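Side-chain contacts in penicillin binding protein 2X (Streptococcus thermophilus, PDB 5U47), which probably cross-links peptidoglycan strands as a transpeptidase of the septal division machinery and binds penicillin, with beta-lactams acylating its active-site serine: residues T590-G595 with R610-H615; I438-D443 with V449-K454; A79-D84 with E123-D128. The protein carries 1 engineered substitution. All coordinates share one frame; numbering follows the deposited sequence.

Contact 1 of 3, residues T590-G595 with R610-H615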
# COMPACT_ATOMS: atom_id res chain seq x y z
N THR A 590 6.83 1.11 -22.07
CA THR A 590 5.48 1.58 -22.44
C THR A 590 5.45 3.09 -22.35
O THR A 590 5.98 3.68 -21.39
CB THR A 590 4.39 1.02 -21.48
OG1 THR A 590 4.57 -0.39 -21.27
CG2 THR A 590 2.99 1.28 -22.05
N SER A 591 4.86 3.74 -23.34
CA SER A 591 4.76 5.20 -23.33
C SER A 591 3.65 5.65 -22.37
O SER A 591 2.68 4.90 -22.12
CB SER A 591 4.50 5.72 -24.76
OG SER A 591 3.22 5.33 -25.21
N TYR A 592 3.80 6.85 -21.81
CA TYR A 592 2.79 7.44 -20.92
C TYR A 592 2.82 8.96 -21.04
O TYR A 592 3.88 9.55 -21.18
CB TYR A 592 3.03 7.07 -19.43
CG TYR A 592 2.05 7.74 -18.49
CD1 TYR A 592 0.72 7.28 -18.39
CD2 TYR A 592 2.42 8.84 -17.72
CE1 TYR A 592 -0.20 7.90 -17.56
CE2 TYR A 592 1.50 9.47 -16.87
CZ TYR A 592 0.21 8.99 -16.78
OH TYR A 592 -0.69 9.62 -15.93
N GLN A 593 1.64 9.58 -21.00
CA GLN A 593 1.52 11.04 -21.01
C GLN A 593 0.42 11.45 -20.02
O GLN A 593 -0.52 10.70 -19.77
CB GLN A 593 1.33 11.58 -22.44
CG GLN A 593 0.19 10.98 -23.22
CD GLN A 593 0.20 11.43 -24.68
OE1 GLN A 593 1.17 11.23 -25.42
NE2 GLN A 593 -0.89 12.02 -25.10
N THR A 594 0.56 12.62 -19.42
CA THR A 594 -0.39 13.05 -18.40
C THR A 594 -1.76 13.35 -18.92
O THR A 594 -2.74 13.13 -18.22
CB THR A 594 0.04 14.33 -17.67
OG1 THR A 594 0.08 15.43 -18.58
CG2 THR A 594 1.40 14.19 -17.02
N GLY A 595 -1.83 13.85 -20.15
CA GLY A 595 -3.08 14.40 -20.66
C GLY A 595 -3.23 15.78 -20.00
O GLY A 595 -2.34 16.22 -19.25
N ARG A 610 2.00 8.37 -9.85
CA ARG A 610 2.80 7.29 -9.23
C ARG A 610 2.32 5.89 -9.60
O ARG A 610 3.12 4.97 -9.69
CB ARG A 610 2.86 7.43 -7.70
CG ARG A 610 3.67 8.62 -7.26
CD ARG A 610 4.13 8.49 -5.83
NE ARG A 610 5.03 9.58 -5.53
CZ ARG A 610 4.67 10.78 -5.07
NH1 ARG A 610 3.40 11.07 -4.80
NH2 ARG A 610 5.62 11.69 -4.88
N GLN A 611 1.02 5.73 -9.84
CA GLN A 611 0.51 4.44 -10.32
C GLN A 611 1.13 4.08 -11.67
O GLN A 611 1.26 2.90 -12.01
CB GLN A 611 -1.01 4.49 -10.46
CG GLN A 611 -1.70 4.65 -9.11
CD GLN A 611 -3.17 4.94 -9.22
OE1 GLN A 611 -3.70 5.14 -10.32
NE2 GLN A 611 -3.85 4.97 -8.09
N ASN A 612 1.50 5.13 -12.42
CA ASN A 612 2.11 5.00 -13.72
C ASN A 612 3.63 5.16 -13.67
O ASN A 612 4.28 5.33 -14.70
CB ASN A 612 1.44 5.97 -14.71
CG ASN A 612 -0.01 5.58 -14.99
OD1 ASN A 612 -0.27 4.74 -15.86
ND2 ASN A 612 -0.94 6.16 -14.22
N LEU A 613 4.17 5.07 -12.46
CA LEU A 613 5.59 5.09 -12.21
C LEU A 613 6.32 6.42 -12.49
O LEU A 613 7.54 6.46 -12.63
CB LEU A 613 6.28 3.89 -12.86
CG LEU A 613 5.66 2.53 -12.48
CD1 LEU A 613 6.57 1.42 -12.95
CD2 LEU A 613 5.46 2.40 -10.97
N VAL A 614 5.57 7.50 -12.50
CA VAL A 614 6.15 8.83 -12.63
C VAL A 614 6.45 9.28 -11.19
O VAL A 614 5.84 8.76 -10.24
CB VAL A 614 5.16 9.77 -13.33
CG1 VAL A 614 5.69 11.19 -13.39
CG2 VAL A 614 4.90 9.24 -14.73
N HIS A 615 7.44 10.17 -11.03
CA HIS A 615 7.84 10.66 -9.69
C HIS A 615 7.53 12.16 -9.63
O HIS A 615 8.39 13.00 -9.92
CB HIS A 615 9.34 10.44 -9.42
CG HIS A 615 9.75 9.00 -9.30
ND1 HIS A 615 11.06 8.62 -9.21
CD2 HIS A 615 9.01 7.86 -9.33
CE1 HIS A 615 11.12 7.30 -9.11
NE2 HIS A 615 9.89 6.82 -9.19
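Tyr592 meets Asn612 and Val614 within a PASTA domain, where an extended loop ahead of helix 602-611 packs on the turn that ends this helix. The amide of Asn612 lies stacked on one face of the phenol ring, the two planes only 14° apart, with Tyr592 CE1 3.5 Å from Asn612 CG. Asn612 CB belongs to the same layer: it stands over the middle of the ring, 3.8 Å from the centroid of Tyr592, in a CH-pi contact. Val614 adds a methyl group obliquely, CG2 being 3.9 Å from Tyr592 CD2.

The ring reaches the turn because chi1 of Tyr592 (177°) swings CG away from its own backbone N. In the next shell, Asn612 ND2 is hydrogen-bonded to Thr608 O one helical turn back, which would steady the rotation of the stacked amide, while Tyr592 N donates to Asn635 OD1. Leu609 and Arg450 also touch the tyrosine. The backbone that presents Asn612 and Val614 is shaped by a Schellman motif: Leu613, at positive phi, is the C-prime residue, Val614 N returns to Leu609 O, and Leu613 N bonds to Arg610 O at 3.0 Å.

Contact 2 of 3, residues I438-D443 with V449-K454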
# COMPACT_ATOMS: atom_id res chain seq x y z
N ILE A 438 4.40 -0.80 -6.16
CA ILE A 438 4.37 -1.26 -7.57
C ILE A 438 5.78 -1.39 -8.09
O ILE A 438 6.55 -0.41 -8.07
CB ILE A 438 3.65 -0.28 -8.52
CG1 ILE A 438 2.24 -0.01 -8.03
CG2 ILE A 438 3.63 -0.84 -9.96
CD1 ILE A 438 1.56 1.15 -8.74
N LYS A 439 6.11 -2.57 -8.58
CA LYS A 439 7.43 -2.86 -9.14
C LYS A 439 7.43 -2.66 -10.65
O LYS A 439 8.37 -2.14 -11.22
CB LYS A 439 7.82 -4.31 -8.86
CG LYS A 439 9.20 -4.76 -9.33
CD LYS A 439 10.32 -4.20 -8.45
CE LYS A 439 10.74 -2.77 -8.79
NZ LYS A 439 11.19 -1.98 -7.59
N GLN A 440 6.38 -3.14 -11.29
CA GLN A 440 6.29 -3.06 -12.75
C GLN A 440 4.86 -3.13 -13.20
O GLN A 440 4.06 -3.85 -12.62
CB GLN A 440 7.09 -4.22 -13.38
CG GLN A 440 7.13 -4.26 -14.89
CD GLN A 440 7.91 -5.45 -15.43
OE1 GLN A 440 7.33 -6.48 -15.69
NE2 GLN A 440 9.25 -5.31 -15.57
N VAL A 441 4.56 -2.38 -14.26
CA VAL A 441 3.26 -2.37 -14.93
C VAL A 441 3.58 -2.91 -16.32
O VAL A 441 4.45 -2.36 -17.02
CB VAL A 441 2.68 -0.96 -15.04
CG1 VAL A 441 1.34 -0.97 -15.78
CG2 VAL A 441 2.56 -0.32 -13.67
N ALA A 442 2.92 -4.00 -16.72
CA ALA A 442 3.24 -4.67 -17.97
C ALA A 442 2.07 -4.78 -18.92
O ALA A 442 0.95 -5.13 -18.52
CB ALA A 442 3.79 -6.06 -17.69
N ASP A 443 2.34 -4.45 -20.19
CA ASP A 443 1.36 -4.61 -21.24
C ASP A 443 1.82 -5.85 -21.99
O ASP A 443 2.75 -5.78 -22.82
CB ASP A 443 1.28 -3.37 -22.14
CG ASP A 443 0.25 -3.54 -23.26
OD1 ASP A 443 0.08 -4.67 -23.77
OD2 ASP A 443 -0.41 -2.55 -23.65
N VAL A 449 6.87 -2.70 -20.92
CA VAL A 449 6.78 -2.55 -19.49
C VAL A 449 7.24 -1.18 -19.04
O VAL A 449 7.92 -0.45 -19.79
CB VAL A 449 7.70 -3.55 -18.75
CG1 VAL A 449 7.35 -4.98 -19.14
CG2 VAL A 449 9.20 -3.26 -19.04
N ARG A 450 6.86 -0.84 -17.82
CA ARG A 450 7.35 0.34 -17.08
C ARG A 450 7.76 -0.23 -15.74
O ARG A 450 6.93 -0.84 -15.05
CB ARG A 450 6.27 1.41 -16.91
CG ARG A 450 6.03 2.14 -18.20
CD ARG A 450 4.85 3.09 -18.13
NE ARG A 450 5.12 4.31 -17.37
CZ ARG A 450 5.76 5.40 -17.83
NH1 ARG A 450 6.27 5.43 -19.05
NH2 ARG A 450 5.92 6.46 -17.05
N THR A 451 9.04 -0.08 -15.41
CA THR A 451 9.63 -0.66 -14.20
C THR A 451 10.11 0.42 -13.23
O THR A 451 10.77 1.39 -13.63
CB THR A 451 10.76 -1.62 -14.61
OG1 THR A 451 10.24 -2.55 -15.57
CG2 THR A 451 11.30 -2.39 -13.39
N ALA A 452 9.78 0.25 -11.95
CA ALA A 452 10.07 1.23 -10.90
C ALA A 452 11.50 1.25 -10.40
O ALA A 452 12.21 0.25 -10.47
CB ALA A 452 9.13 1.04 -9.71
N LYS A 453 11.92 2.43 -9.95
CA LYS A 453 13.18 2.66 -9.28
C LYS A 453 12.84 3.58 -8.10
O LYS A 453 11.77 4.22 -8.08
CB LYS A 453 14.23 3.33 -10.18
CG LYS A 453 14.74 2.46 -11.34
CD LYS A 453 15.69 3.27 -12.21
CE LYS A 453 16.17 2.50 -13.44
NZ LYS A 453 17.11 1.40 -13.09
N LYS A 454 13.75 3.66 -7.13
CA LYS A 454 13.49 4.46 -5.93
C LYS A 454 13.22 5.94 -6.22
O LYS A 454 13.76 6.50 -7.18
CB LYS A 454 14.65 4.34 -4.94
CG LYS A 454 15.89 5.12 -5.30
CD LYS A 454 17.00 4.86 -4.32
CE LYS A 454 18.21 5.71 -4.66
NZ LYS A 454 19.32 5.34 -3.75
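Gln440, Val441 and Ala442 pair with Thr451, Arg450 and Val449 in an antiparallel beta hairpin. Its backbone bonds centre on Val441 and Arg450, the hydrogen-bonded pair: Val441 N gives to Arg450 O at 2.9 Å, and Arg450 N returns the bond to Val441 O at 3.0 Å. Beyond the last residue of strand 448-451, Ala452 N adds an almost straight bond to Lys439 O (178° at the hydrogen). Weaker CA-H...O contacts accompany them, as from Gln440 CA to Arg450 O at 3.3 Å.

One polar side-chain bond joins the strands. Gln440 NE2 donates to Thr451 OG1 at 2.9 Å, the hydroxyl oxygen lying close to the plane of the amide. With chi1 and chi2 near 180° the glutamine is stretched out, which carries its amide across to the neighbouring strand; Ser584 OG is a second partner of NE2.

Van der Waals contact gathers on the face of Gln440, Ala442 and Val449: Val449 CG1 lies 4.0 Å from Ala442 CB and also rests against the amide of Gln440, 3.8 Å from OE1.

Val441 and Arg450 point to the other face, where the guanidinium group bonds to Thr590 O, Ile636 O and Asn612 O. On its far edge strand 438-443 pairs antiparallel with strand 217-220, and Lys439 and Gln440 both face Tyr219 there in a classic beta bulge.

Contact 3 of 3, residues A79-D84 with E123-D128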
# COMPACT_ATOMS: atom_id res chain seq x y z
N ALA A 79 -30.24 -35.36 -22.18
CA ALA A 79 -30.28 -35.76 -20.77
C ALA A 79 -29.18 -36.79 -20.46
O ALA A 79 -28.52 -36.72 -19.40
CB ALA A 79 -31.65 -36.29 -20.39
N ASP A 80 -28.98 -37.74 -21.38
CA ASP A 80 -27.93 -38.76 -21.22
C ASP A 80 -26.58 -38.07 -21.11
O ASP A 80 -25.78 -38.40 -20.23
CB ASP A 80 -27.92 -39.74 -22.40
CG ASP A 80 -29.18 -40.60 -22.48
OD1 ASP A 80 -29.92 -40.70 -21.47
OD2 ASP A 80 -29.42 -41.19 -23.55
N ILE A 81 -26.37 -37.10 -21.99
CA ILE A 81 -25.13 -36.33 -21.99
C ILE A 81 -24.95 -35.52 -20.69
O ILE A 81 -23.87 -35.56 -20.09
CB ILE A 81 -25.03 -35.42 -23.24
CG1 ILE A 81 -24.89 -36.30 -24.51
CG2 ILE A 81 -23.84 -34.47 -23.12
CD1 ILE A 81 -25.07 -35.57 -25.82
N LEU A 82 -25.99 -34.82 -20.26
CA LEU A 82 -25.91 -34.01 -19.04
C LEU A 82 -25.70 -34.86 -17.78
O LEU A 82 -25.02 -34.43 -16.83
CB LEU A 82 -27.10 -33.06 -18.90
CG LEU A 82 -27.27 -31.98 -19.99
CD1 LEU A 82 -28.08 -30.81 -19.45
CD2 LEU A 82 -25.94 -31.45 -20.52
N LYS A 83 -26.29 -36.06 -17.76
CA LYS A 83 -26.13 -36.97 -16.64
C LYS A 83 -24.68 -37.45 -16.56
O LYS A 83 -24.02 -37.28 -15.54
CB LYS A 83 -27.07 -38.18 -16.78
CG LYS A 83 -26.97 -39.19 -15.65
CD LYS A 83 -27.35 -38.59 -14.30
CE LYS A 83 -27.21 -39.60 -13.17
NZ LYS A 83 -27.56 -39.01 -11.85
N ASP A 84 -24.19 -38.01 -17.66
CA ASP A 84 -22.81 -38.51 -17.71
C ASP A 84 -21.76 -37.41 -17.43
O ASP A 84 -20.83 -37.62 -16.64
CB ASP A 84 -22.53 -39.15 -19.07
CG ASP A 84 -21.08 -39.57 -19.23
OD1 ASP A 84 -20.50 -40.16 -18.28
OD2 ASP A 84 -20.50 -39.29 -20.31
N GLU A 123 -19.30 -29.60 -25.64
CA GLU A 123 -19.49 -29.09 -27.01
C GLU A 123 -19.20 -30.17 -28.05
O GLU A 123 -19.99 -30.37 -28.97
CB GLU A 123 -18.62 -27.88 -27.31
CG GLU A 123 -19.19 -26.56 -26.83
CD GLU A 123 -18.45 -25.36 -27.41
OE1 GLU A 123 -17.20 -25.37 -27.39
OE2 GLU A 123 -19.11 -24.42 -27.87
N LYS A 124 -18.07 -30.85 -27.90
CA LYS A 124 -17.69 -31.93 -28.81
C LYS A 124 -18.75 -33.02 -28.83
O LYS A 124 -19.03 -33.60 -29.87
CB LYS A 124 -16.33 -32.53 -28.42
CG LYS A 124 -15.85 -33.62 -29.37
CD LYS A 124 -14.47 -34.15 -29.00
CE LYS A 124 -14.05 -35.25 -29.97
NZ LYS A 124 -12.69 -35.80 -29.68
N THR A 125 -19.33 -33.29 -27.66
CA THR A 125 -20.36 -34.32 -27.53
C THR A 125 -21.64 -33.95 -28.30
O THR A 125 -22.22 -34.80 -28.96
CB THR A 125 -20.65 -34.62 -26.04
OG1 THR A 125 -19.42 -34.93 -25.37
CG2 THR A 125 -21.59 -35.79 -25.88
N PHE A 126 -22.07 -32.69 -28.21
CA PHE A 126 -23.29 -32.26 -28.93
C PHE A 126 -23.07 -32.23 -30.44
O PHE A 126 -23.94 -32.62 -31.21
CB PHE A 126 -23.78 -30.88 -28.46
CG PHE A 126 -24.25 -30.85 -27.03
CD1 PHE A 126 -25.29 -31.67 -26.61
CD2 PHE A 126 -23.69 -29.96 -26.10
CE1 PHE A 126 -25.74 -31.64 -25.30
CE2 PHE A 126 -24.13 -29.93 -24.79
CZ PHE A 126 -25.16 -30.76 -24.38
N LYS A 127 -21.89 -31.76 -30.85
CA LYS A 127 -21.52 -31.69 -32.27
C LYS A 127 -21.51 -33.11 -32.86
O LYS A 127 -22.12 -33.34 -33.91
CB LYS A 127 -20.14 -31.03 -32.43
CG LYS A 127 -19.65 -30.84 -33.87
CD LYS A 127 -18.23 -30.25 -33.92
CE LYS A 127 -17.17 -31.26 -33.46
NZ LYS A 127 -15.82 -30.65 -33.21
N ASP A 128 -20.84 -34.05 -32.19
CA ASP A 128 -20.78 -35.46 -32.66
C ASP A 128 -22.16 -36.13 -32.69
O ASP A 128 -22.41 -36.97 -33.55
CB ASP A 128 -19.79 -36.30 -31.83
CG ASP A 128 -18.32 -35.84 -31.98
OD1 ASP A 128 -18.01 -35.05 -32.90
OD2 ASP A 128 -17.47 -36.29 -31.17
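Helices 72-86 and 116-128 of the dimerisation domain pack side by side in nearly antiparallel directions, their short segments 11.0 Å apart at the closest and 158° between axes. Ile81 and Thr125 bridge this wide spacing by reaching toward each other tip to tip. The methyl groups Ile81 CD1 and Thr125 CG2 come to 3.5 Å, tighter than usual van der Waals contact. Thr125 turns its methyl anti to the backbone N and its hydroxyl beside that N (chi1 -53°); OG1 bonds to Asp121 O on its own helix, leaving the methyl to face the isoleucine.

Phe126 widens the apolar contact. Ile81 CD1 approaches the ring obliquely, 4.0 Å from Phe126 CD1, and Ile81 CG2 also lies near CE1. At the ring edge, Leu82 CD2 sits 4.0 Å from Phe126 CZ and close to the ring plane, the two side chains crossing at about a right angle.

Leu122 extends the patch along helix 116-128 by touching both Ile81 and Leu82. Leu82 and Phe126 also rest on Ile52 of strand 42-55, and Met134 of strand 134-143 touches the phenylalanine. An antiparallel helix pair laid against antiparallel strands 42-55 and 134-143, with an apolar layer between, is typical of alpha+beta packing.

How the contacts relate
From the N terminus, contact 3 comes first, closing a loop of 38 residues, a little under half of them helical, between helices 72-86 and 116-128 of the dimerisation domain. Contact 2 follows in the transpeptidase domain with a hairpin whose two segments are separated by five residues, and contact 1 closes a 14-residue excursion that includes most of helix 602-611 in the first PASTA domain. The three loops run in series; none nests in or crosses another. Contacts 1 and 2 touch: Thr590 N lies 3.0 Å from Val449 O, a probable hydrogen bond, so the backbone of strand 448-451 meets the segment that leads into helix 602-611. Contact 3 is remote, its centre about 47 Å from that of contact 2.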